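Local atomic coordinates of pseudouridine synthase (Pyrococcus abyssi, PDB entry 2AUS), a protein that probably isomerises specific uridines in RNA to pseudouridine, as the Cbf5 member of the TruB family of pseudouridine synthases. Residues M243-V247 with M290-L296; E295-K301 with D319-M325. All blocks are in the same frame, centred on the assembly; numbering follows the deposited sequence.

Both contacts meet at the start of strand 296-302 in the PUA domain and share Glu295 and Leu296. Contact 1 is the more deeply buried and joins two domains: residues 243-247, in the catalytic part of the chain, press against the hairpin turn 290-296 through apolar side chains and one hydrogen bond from a backbone N-H to a carboxylate. Contact 2 lies within the PUA sheet, where strands 296-302 and 319-323 pair mainly through backbone hydrogen bonds, with an apolar end around Phe324 and Met325 and a charged, solvent-facing end at Lys301 and Glu321. The two touch directly, Thr291 packing on Val297 and Met325, and Val247 on Leu299.

Contact 1: residues M243-V247 with M290-L296; sequences MEKAV and MTLKDEL
The seam between the catalytic domain and the PUA domain runs here: the short turn at 243-247, helical in its backbone angles, lies against the hairpin turn that links strands 286-291 and 296-302. Leu296 lies against both ends of the turn 243-247. Its CD2 reaches Val247 CG1 at 4.0 Å and Met243 SD at 4.1 Å, two apolar side chains four residues apart, while Val99 and Ala288 add to its surroundings. The Met243 chain runs extended beyond CG and carries CE to 3.7 Å from Leu296 O; a long unbranched chain suits this place because it sets the sulfur on CD2 and the methyl by the carbonyl oxygen. Val247 CG2 also lies 4.3 Å from Met290 SD.

Glu244 supplies the polar link. Bent at chi2 (67°), it brings OE2 to Leu296 N at 2.8 Å in a nearly straight bond, N-H...O 172°, using the lone pair directed away from OE1. Its CG rests 3.3 Å from Asp294 O, and Met290 CE also packs against this methylene. The other oxygen, OE1, forms a salt bridge with Arg38.

The turn itself is of type I, from Thr291 to Asp294, and Thr291 OG1 braces it from within: it accepts from Lys293 N in an ST turn and from Glu295 N, and donates to Glu295 OE1 at 2.7 Å. Tyr330 binds the same OE1. A glutamate is long enough to span the seam and satisfy the backbone N-H of Leu296, at the start of its strand; the charge thus buried is probably balanced by Arg38, and this is the one hydrogen bond between the two segments, set among apolar contacts.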
ATOM      1  N   MET A 243      17.159 -24.154  -9.774  1.00 37.37           N
ATOM      2  CA  MET A 243      16.977 -23.449 -11.042  1.00 35.67           C
ATOM      3  C   MET A 243      16.545 -24.375 -12.181  1.00 35.55           C
ATOM      4  O   MET A 243      15.920 -23.928 -13.153  1.00 36.83           O
ATOM      5  CB  MET A 243      18.268 -22.735 -11.432  1.00 37.17           C
ATOM      6  CG  MET A 243      19.397 -23.682 -11.772  1.00 36.21           C
ATOM      7  SD  MET A 243      20.915 -22.842 -12.274  1.00 41.96           S
ATOM      8  CE  MET A 243      22.130 -24.147 -11.956  1.00 39.01           C
ATOM      9  N   GLU A 244      16.885 -25.657 -12.069  1.00 33.93           N
ATOM     10  CA  GLU A 244      16.534 -26.654 -13.089  1.00 35.46           C
ATOM     11  C   GLU A 244      15.028 -26.715 -13.355  1.00 35.30           C
ATOM     12  O   GLU A 244      14.590 -27.117 -14.438  1.00 34.68           O
ATOM     13  CB  GLU A 244      17.027 -28.044 -12.672  1.00 36.89           C
ATOM     14  CG  GLU A 244      18.549 -28.262 -12.726  1.00 37.34           C
ATOM     15  CD  GLU A 244      19.339 -27.438 -11.708  1.00 37.57           C
ATOM     16  OE1 GLU A 244      18.760 -26.976 -10.697  1.00 35.04           O
ATOM     17  OE2 GLU A 244      20.561 -27.273 -11.917  1.00 38.83           O
ATOM     18  N   LYS A 245      14.233 -26.320 -12.364  1.00 36.20           N
ATOM     19  CA  LYS A 245      12.781 -26.321 -12.514  1.00 35.72           C
ATOM     20  C   LYS A 245      12.375 -25.430 -13.688  1.00 36.26           C
ATOM     21  O   LYS A 245      11.412 -25.731 -14.403  1.00 35.10           O
ATOM     22  CB  LYS A 245      12.126 -25.817 -11.222  1.00 37.74           C
ATOM     23  CG  LYS A 245      10.598 -25.666 -11.270  1.00 42.05           C
ATOM     24  CD  LYS A 245       9.869 -27.006 -11.364  1.00 47.95           C
ATOM     25  CE  LYS A 245       8.343 -26.824 -11.268  1.00 50.67           C
ATOM     26  NZ  LYS A 245       7.958 -26.071 -10.020  1.00 54.52           N
ATOM     27  N   ALA A 246      13.114 -24.340 -13.894  1.00 36.40           N
ATOM     28  CA  ALA A 246      12.804 -23.397 -14.973  1.00 37.06           C
ATOM     29  C   ALA A 246      13.012 -23.908 -16.389  1.00 38.18           C
ATOM     30  O   ALA A 246      12.481 -23.328 -17.332  1.00 43.53           O
ATOM     31  CB  ALA A 246      13.587 -22.105 -14.780  1.00 35.16           C
ATOM     32  N   VAL A 247      13.781 -24.976 -16.563  1.00 39.19           N
ATOM     33  CA  VAL A 247      14.011 -25.503 -17.910  1.00 37.61           C
ATOM     34  C   VAL A 247      13.331 -26.851 -18.144  1.00 39.57           C
ATOM     35  O   VAL A 247      13.608 -27.537 -19.132  1.00 37.39           O
ATOM     36  CB  VAL A 247      15.527 -25.661 -18.217  1.00 36.63           C
ATOM     37  CG1 VAL A 247      16.237 -24.330 -18.024  1.00 33.99           C
ATOM     38  CG2 VAL A 247      16.140 -26.735 -17.329  1.00 32.06           C
ATOM     39  N   MET A 290      22.621 -30.089 -19.979  1.00 31.11           N
ATOM     40  CA  MET A 290      22.595 -30.662 -18.641  1.00 32.38           C
ATOM     41  C   MET A 290      23.751 -31.594 -18.347  1.00 32.09           C
ATOM     42  O   MET A 290      24.306 -32.217 -19.255  1.00 33.64           O
ATOM     43  CB  MET A 290      21.298 -31.465 -18.453  1.00 30.81           C
ATOM     44  CG  MET A 290      20.005 -30.769 -18.907  1.00 33.45           C
ATOM     45  SD  MET A 290      19.525 -29.294 -18.005  1.00 35.78           S
ATOM     46  CE  MET A 290      18.928 -29.972 -16.472  1.00 32.95           C
ATOM     47  N   THR A 291      24.096 -31.710 -17.068  1.00 32.71           N
ATOM     48  CA  THR A 291      25.142 -32.640 -16.675  1.00 34.54           C
ATOM     49  C   THR A 291      24.403 -33.967 -16.521  1.00 36.73           C
ATOM     50  O   THR A 291      23.164 -34.004 -16.525  1.00 34.46           O
ATOM     51  CB  THR A 291      25.734 -32.353 -15.288  1.00 34.02           C
ATOM     52  OG1 THR A 291      24.716 -32.570 -14.299  1.00 34.35           O
ATOM     53  CG2 THR A 291      26.286 -30.927 -15.186  1.00 31.32           C
ATOM     54  N   LEU A 292      25.162 -35.045 -16.348  1.00 35.34           N
ATOM     55  CA  LEU A 292      24.569 -36.361 -16.168  1.00 37.15           C
ATOM     56  C   LEU A 292      23.821 -36.480 -14.837  1.00 36.95           C
ATOM     57  O   LEU A 292      23.158 -37.482 -14.588  1.00 38.81           O
ATOM     58  CB  LEU A 292      25.651 -37.446 -16.285  1.00 34.72           C
ATOM     59  CG  LEU A 292      26.202 -37.511 -17.717  1.00 35.50           C
ATOM     60  CD1 LEU A 292      27.356 -38.511 -17.841  1.00 36.85           C
ATOM     61  CD2 LEU A 292      25.059 -37.886 -18.634  1.00 32.27           C
ATOM     62  N   LYS A 293      23.925 -35.464 -13.985  1.00 35.80           N
ATOM     63  CA  LYS A 293      23.210 -35.476 -12.709  1.00 37.33           C
ATOM     64  C   LYS A 293      21.981 -34.582 -12.842  1.00 36.12           C
ATOM     65  O   LYS A 293      21.338 -34.247 -11.861  1.00 37.69           O
ATOM     66  CB  LYS A 293      24.100 -34.951 -11.579  1.00 37.93           C
ATOM     67  CG  LYS A 293      25.363 -35.771 -11.329  1.00 36.89           C
ATOM     68  CD  LYS A 293      26.095 -35.261 -10.083  1.00 39.08           C
ATOM     69  CE  LYS A 293      27.455 -35.943  -9.919  1.00 38.92           C
ATOM     70  NZ  LYS A 293      28.368 -35.649 -11.071  1.00 39.05           N
ATOM     71  N   ASP A 294      21.660 -34.209 -14.076  1.00 35.31           N
ATOM     72  CA  ASP A 294      20.524 -33.338 -14.359  1.00 35.66           C
ATOM     73  C   ASP A 294      20.651 -31.914 -13.804  1.00 34.73           C
ATOM     74  O   ASP A 294      19.652 -31.275 -13.466  1.00 34.13           O
ATOM     75  CB  ASP A 294      19.223 -33.998 -13.885  1.00 36.65           C
ATOM     76  CG  ASP A 294      18.940 -35.305 -14.629  1.00 43.84           C
ATOM     77  OD1 ASP A 294      19.194 -35.358 -15.858  1.00 42.38           O
ATOM     78  OD2 ASP A 294      18.466 -36.274 -13.996  1.00 46.98           O
ATOM     79  N   GLU A 295      21.884 -31.415 -13.721  1.00 32.13           N
ATOM     80  CA  GLU A 295      22.110 -30.044 -13.257  1.00 33.39           C
ATOM     81  C   GLU A 295      22.115 -29.210 -14.530  1.00 32.61           C
ATOM     82  O   GLU A 295      22.575 -29.681 -15.566  1.00 35.96           O
ATOM     83  CB  GLU A 295      23.481 -29.883 -12.606  1.00 32.44           C
ATOM     84  CG  GLU A 295      23.737 -30.744 -11.382  1.00 34.34           C
ATOM     85  CD  GLU A 295      25.219 -30.998 -11.175  1.00 31.69           C
ATOM     86  OE1 GLU A 295      25.774 -31.874 -11.877  1.00 33.86           O
ATOM     87  OE2 GLU A 295      25.822 -30.312 -10.324  1.00 33.71           O
ATOM     88  N   LEU A 296      21.622 -27.983 -14.461  1.00 31.02           N
ATOM     89  CA  LEU A 296      21.615 -27.125 -15.631  1.00 32.67           C
ATOM     90  C   LEU A 296      23.008 -26.536 -15.820  1.00 35.16           C
ATOM     91  O   LEU A 296      23.544 -25.872 -14.931  1.00 35.99           O
ATOM     92  CB  LEU A 296      20.606 -25.995 -15.454  1.00 31.26           C
ATOM     93  CG  LEU A 296      20.620 -24.891 -16.516  1.00 31.85           C
ATOM     94  CD1 LEU A 296      20.215 -25.466 -17.867  1.00 28.69           C
ATOM     95  CD2 LEU A 296      19.652 -23.775 -16.094  1.00 32.30           C
TER

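Contact 2: residues E295-K301 with D319-M325; sequences ELVALGK and DVEKVFM
Antiparallel strands 296-301 and 319-323 of the PUA sheet pair by backbone hydrogen bonds, with a classic beta bulge where Glu321 and Lys322 both face Leu299. Leu299 O takes both their N-H groups, Glu321 N at 3.0 Å and in the carbonyl plane, Lys322 N at a longer 3.3 Å. Past the strand end Val297 O is gripped in the same double way, by Phe324 N and Met325 N.

The most prominent bump is the Phe324 ring. With CG beside the backbone N (chi1 -66°), it enters the hollow between Leu296 and Leu299: Leu299 CG meets the ring edge at CE2, 3.7 Å away, and Leu296 CD2 approaches CD2 obliquely, also at 3.7 Å. A leucine suits each position because its branched end offers a methine and a methyl to the ring. An alanine at Phe324 is likely to open a gap beside Leu299 CG and Leu296 CD2, with both left without their ring contact.

Val297 points the other way and meets Met325, whose chain bends at chi2 and chi3 so that CE lies 4.1 Å from Val297 CG2 and equally near Glu295 CB. Val260, Val263 and Ala264 of helix 257-264 close over this side. Small residues suit the places where the strands come nearest: Ala298 CB already lies 3.0 Å from Lys322 O and also touches Val320 CG1 and Val323 CG2, and Gly300 faces Val320, where a side chain would be tight against Asp319 O. At the open end Lys301 and Asp319 exchange two backbone bonds, and Lys301 NZ stays 4.1 Å from Glu321 OE2, beyond a salt bridge.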
ATOM      1  N   GLU A 295      21.884 -31.415 -13.721  1.00 32.13           N
ATOM      2  CA  GLU A 295      22.110 -30.044 -13.257  1.00 33.39           C
ATOM      3  C   GLU A 295      22.115 -29.210 -14.530  1.00 32.61           C
ATOM      4  O   GLU A 295      22.575 -29.681 -15.566  1.00 35.96           O
ATOM      5  CB  GLU A 295      23.481 -29.883 -12.606  1.00 32.44           C
ATOM      6  CG  GLU A 295      23.737 -30.744 -11.382  1.00 34.34           C
ATOM      7  CD  GLU A 295      25.219 -30.998 -11.175  1.00 31.69           C
ATOM      8  OE1 GLU A 295      25.774 -31.874 -11.877  1.00 33.86           O
ATOM      9  OE2 GLU A 295      25.822 -30.312 -10.324  1.00 33.71           O
ATOM     10  N   LEU A 296      21.622 -27.983 -14.461  1.00 31.02           N
ATOM     11  CA  LEU A 296      21.615 -27.125 -15.631  1.00 32.67           C
ATOM     12  C   LEU A 296      23.008 -26.536 -15.820  1.00 35.16           C
ATOM     13  O   LEU A 296      23.544 -25.872 -14.931  1.00 35.99           O
ATOM     14  CB  LEU A 296      20.606 -25.995 -15.454  1.00 31.26           C
ATOM     15  CG  LEU A 296      20.620 -24.891 -16.516  1.00 31.85           C
ATOM     16  CD1 LEU A 296      20.215 -25.466 -17.867  1.00 28.69           C
ATOM     17  CD2 LEU A 296      19.652 -23.775 -16.094  1.00 32.30           C
ATOM     18  N   VAL A 297      23.603 -26.774 -16.978  1.00 35.49           N
ATOM     19  CA  VAL A 297      24.929 -26.228 -17.236  1.00 35.07           C
ATOM     20  C   VAL A 297      24.817 -24.864 -17.918  1.00 36.02           C
ATOM     21  O   VAL A 297      25.437 -23.885 -17.493  1.00 34.29           O
ATOM     22  CB  VAL A 297      25.748 -27.142 -18.170  1.00 35.46           C
ATOM     23  CG1 VAL A 297      27.127 -26.522 -18.409  1.00 32.85           C
ATOM     24  CG2 VAL A 297      25.854 -28.553 -17.569  1.00 31.97           C
ATOM     25  N   ALA A 298      24.020 -24.817 -18.982  1.00 36.46           N
ATOM     26  CA  ALA A 298      23.875 -23.596 -19.756  1.00 36.98           C
ATOM     27  C   ALA A 298      22.680 -23.634 -20.691  1.00 36.27           C
ATOM     28  O   ALA A 298      22.153 -24.696 -20.997  1.00 36.99           O
ATOM     29  CB  ALA A 298      25.140 -23.378 -20.567  1.00 34.81           C
ATOM     30  N   LEU A 299      22.257 -22.456 -21.136  1.00 35.51           N
ATOM     31  CA  LEU A 299      21.161 -22.333 -22.076  1.00 37.34           C
ATOM     32  C   LEU A 299      21.833 -21.980 -23.388  1.00 39.26           C
ATOM     33  O   LEU A 299      22.850 -21.279 -23.400  1.00 40.21           O
ATOM     34  CB  LEU A 299      20.198 -21.215 -21.659  1.00 36.23           C
ATOM     35  CG  LEU A 299      19.261 -21.530 -20.494  1.00 37.69           C
ATOM     36  CD1 LEU A 299      18.356 -20.330 -20.199  1.00 36.76           C
ATOM     37  CD2 LEU A 299      18.415 -22.754 -20.846  1.00 34.70           C
ATOM     38  N   GLY A 300      21.290 -22.470 -24.493  1.00 40.06           N
ATOM     39  CA  GLY A 300      21.901 -22.156 -25.764  1.00 42.25           C
ATOM     40  C   GLY A 300      20.994 -22.379 -26.950  1.00 43.69           C
ATOM     41  O   GLY A 300      19.859 -22.838 -26.808  1.00 43.31           O
ATOM     42  N   LYS A 301      21.508 -22.047 -28.129  1.00 45.31           N
ATOM     43  CA  LYS A 301      20.768 -22.203 -29.368  1.00 46.88           C
ATOM     44  C   LYS A 301      21.345 -23.410 -30.081  1.00 45.98           C
ATOM     45  O   LYS A 301      22.545 -23.478 -30.320  1.00 47.11           O
ATOM     46  CB  LYS A 301      20.923 -20.952 -30.236  1.00 48.74           C
ATOM     47  CG  LYS A 301      20.034 -20.935 -31.470  1.00 53.27           C
ATOM     48  CD  LYS A 301      20.379 -19.765 -32.402  1.00 57.70           C
ATOM     49  CE  LYS A 301      20.172 -18.400 -31.738  1.00 60.36           C
ATOM     50  NZ  LYS A 301      18.728 -18.101 -31.455  1.00 62.99           N
ATOM     51  N   ASP A 319      25.361 -23.268 -29.577  1.00 48.36           N
ATOM     52  CA  ASP A 319      26.000 -21.978 -29.375  1.00 50.88           C
ATOM     53  C   ASP A 319      25.524 -21.495 -28.016  1.00 48.75           C
ATOM     54  O   ASP A 319      24.401 -21.013 -27.874  1.00 48.75           O
ATOM     55  CB  ASP A 319      25.597 -20.979 -30.459  1.00 56.66           C
ATOM     56  CG  ASP A 319      26.668 -20.814 -31.516  1.00 62.36           C
ATOM     57  OD1 ASP A 319      27.844 -20.624 -31.136  1.00 67.76           O
ATOM     58  OD2 ASP A 319      26.342 -20.862 -32.722  1.00 66.02           O
ATOM     59  N   VAL A 320      26.380 -21.644 -27.013  1.00 47.91           N
ATOM     60  CA  VAL A 320      26.041 -21.258 -25.649  1.00 46.74           C
ATOM     61  C   VAL A 320      25.814 -19.761 -25.493  1.00 47.41           C
ATOM     62  O   VAL A 320      26.671 -18.951 -25.843  1.00 48.51           O
ATOM     63  CB  VAL A 320      27.140 -21.730 -24.673  1.00 44.89           C
ATOM     64  CG1 VAL A 320      26.807 -21.291 -23.257  1.00 42.77           C
ATOM     65  CG2 VAL A 320      27.275 -23.249 -24.746  1.00 43.27           C
ATOM     66  N   GLU A 321      24.654 -19.399 -24.955  1.00 47.79           N
ATOM     67  CA  GLU A 321      24.306 -17.999 -24.762  1.00 48.43           C
ATOM     68  C   GLU A 321      24.471 -17.571 -23.312  1.00 48.43           C
ATOM     69  O   GLU A 321      24.748 -16.406 -23.034  1.00 48.95           O
ATOM     70  CB  GLU A 321      22.867 -17.750 -25.213  1.00 51.50           C
ATOM     71  CG  GLU A 321      22.595 -18.235 -26.624  1.00 58.68           C
ATOM     72  CD  GLU A 321      21.214 -17.854 -27.120  1.00 64.11           C
ATOM     73  OE1 GLU A 321      20.224 -18.122 -26.403  1.00 65.77           O
ATOM     74  OE2 GLU A 321      21.122 -17.295 -28.238  1.00 66.20           O
ATOM     75  N   LYS A 322      24.295 -18.510 -22.389  1.00 46.40           N
ATOM     76  CA  LYS A 322      24.440 -18.206 -20.972  1.00 44.89           C
ATOM     77  C   LYS A 322      24.864 -19.444 -20.184  1.00 43.16           C
ATOM     78  O   LYS A 322      24.248 -20.504 -20.303  1.00 40.29           O
ATOM     79  CB  LYS A 322      23.127 -17.649 -20.409  1.00 45.52           C
ATOM     80  CG  LYS A 322      23.121 -17.482 -18.891  1.00 48.64           C
ATOM     81  CD  LYS A 322      24.172 -16.485 -18.409  1.00 49.28           C
ATOM     82  CE  LYS A 322      24.234 -16.459 -16.888  1.00 48.66           C
ATOM     83  NZ  LYS A 322      25.276 -15.524 -16.391  1.00 48.80           N
ATOM     84  N   VAL A 323      25.926 -19.295 -19.391  1.00 40.42           N
ATOM     85  CA  VAL A 323      26.456 -20.375 -18.570  1.00 40.86           C
ATOM     86  C   VAL A 323      26.022 -20.174 -17.124  1.00 41.09           C
ATOM     87  O   VAL A 323      26.113 -19.069 -16.599  1.00 41.59           O
ATOM     88  CB  VAL A 323      28.007 -20.411 -18.616  1.00 42.49           C
ATOM     89  CG1 VAL A 323      28.530 -21.466 -17.660  1.00 42.42           C
ATOM     90  CG2 VAL A 323      28.482 -20.714 -20.029  1.00 40.84           C
ATOM     91  N   PHE A 324      25.539 -21.240 -16.491  1.00 40.11           N
ATOM     92  CA  PHE A 324      25.112 -21.182 -15.095  1.00 38.62           C
ATOM     93  C   PHE A 324      26.068 -21.933 -14.177  1.00 37.79           C
ATOM     94  O   PHE A 324      26.318 -21.522 -13.050  1.00 39.82           O
ATOM     95  CB  PHE A 324      23.701 -21.755 -14.965  1.00 37.29           C
ATOM     96  CG  PHE A 324      22.673 -20.939 -15.661  1.00 37.35           C
ATOM     97  CD1 PHE A 324      22.179 -19.779 -15.073  1.00 37.43           C
ATOM     98  CD2 PHE A 324      22.257 -21.274 -16.936  1.00 36.68           C
ATOM     99  CE1 PHE A 324      21.275 -18.962 -15.748  1.00 36.97           C
ATOM    100  CE2 PHE A 324      21.356 -20.465 -17.621  1.00 39.83           C
ATOM    101  CZ  PHE A 324      20.867 -19.304 -17.025  1.00 38.02           C
ATOM    102  N   MET A 325      26.600 -23.036 -14.678  1.00 38.98           N
ATOM    103  CA  MET A 325      27.531 -23.889 -13.942  1.00 40.09           C
ATOM    104  C   MET A 325      28.833 -23.173 -13.544  1.00 38.92           C
ATOM    105  O   MET A 325      29.546 -22.666 -14.403  1.00 36.29           O
ATOM    106  CB  MET A 325      27.860 -25.098 -14.826  1.00 40.91           C
ATOM    107  CG  MET A 325      28.899 -26.060 -14.284  1.00 41.81           C
ATOM    108  SD  MET A 325      28.278 -26.976 -12.889  1.00 48.36           S
ATOM    109  CE  MET A 325      26.946 -27.912 -13.694  1.00 37.58           C
TER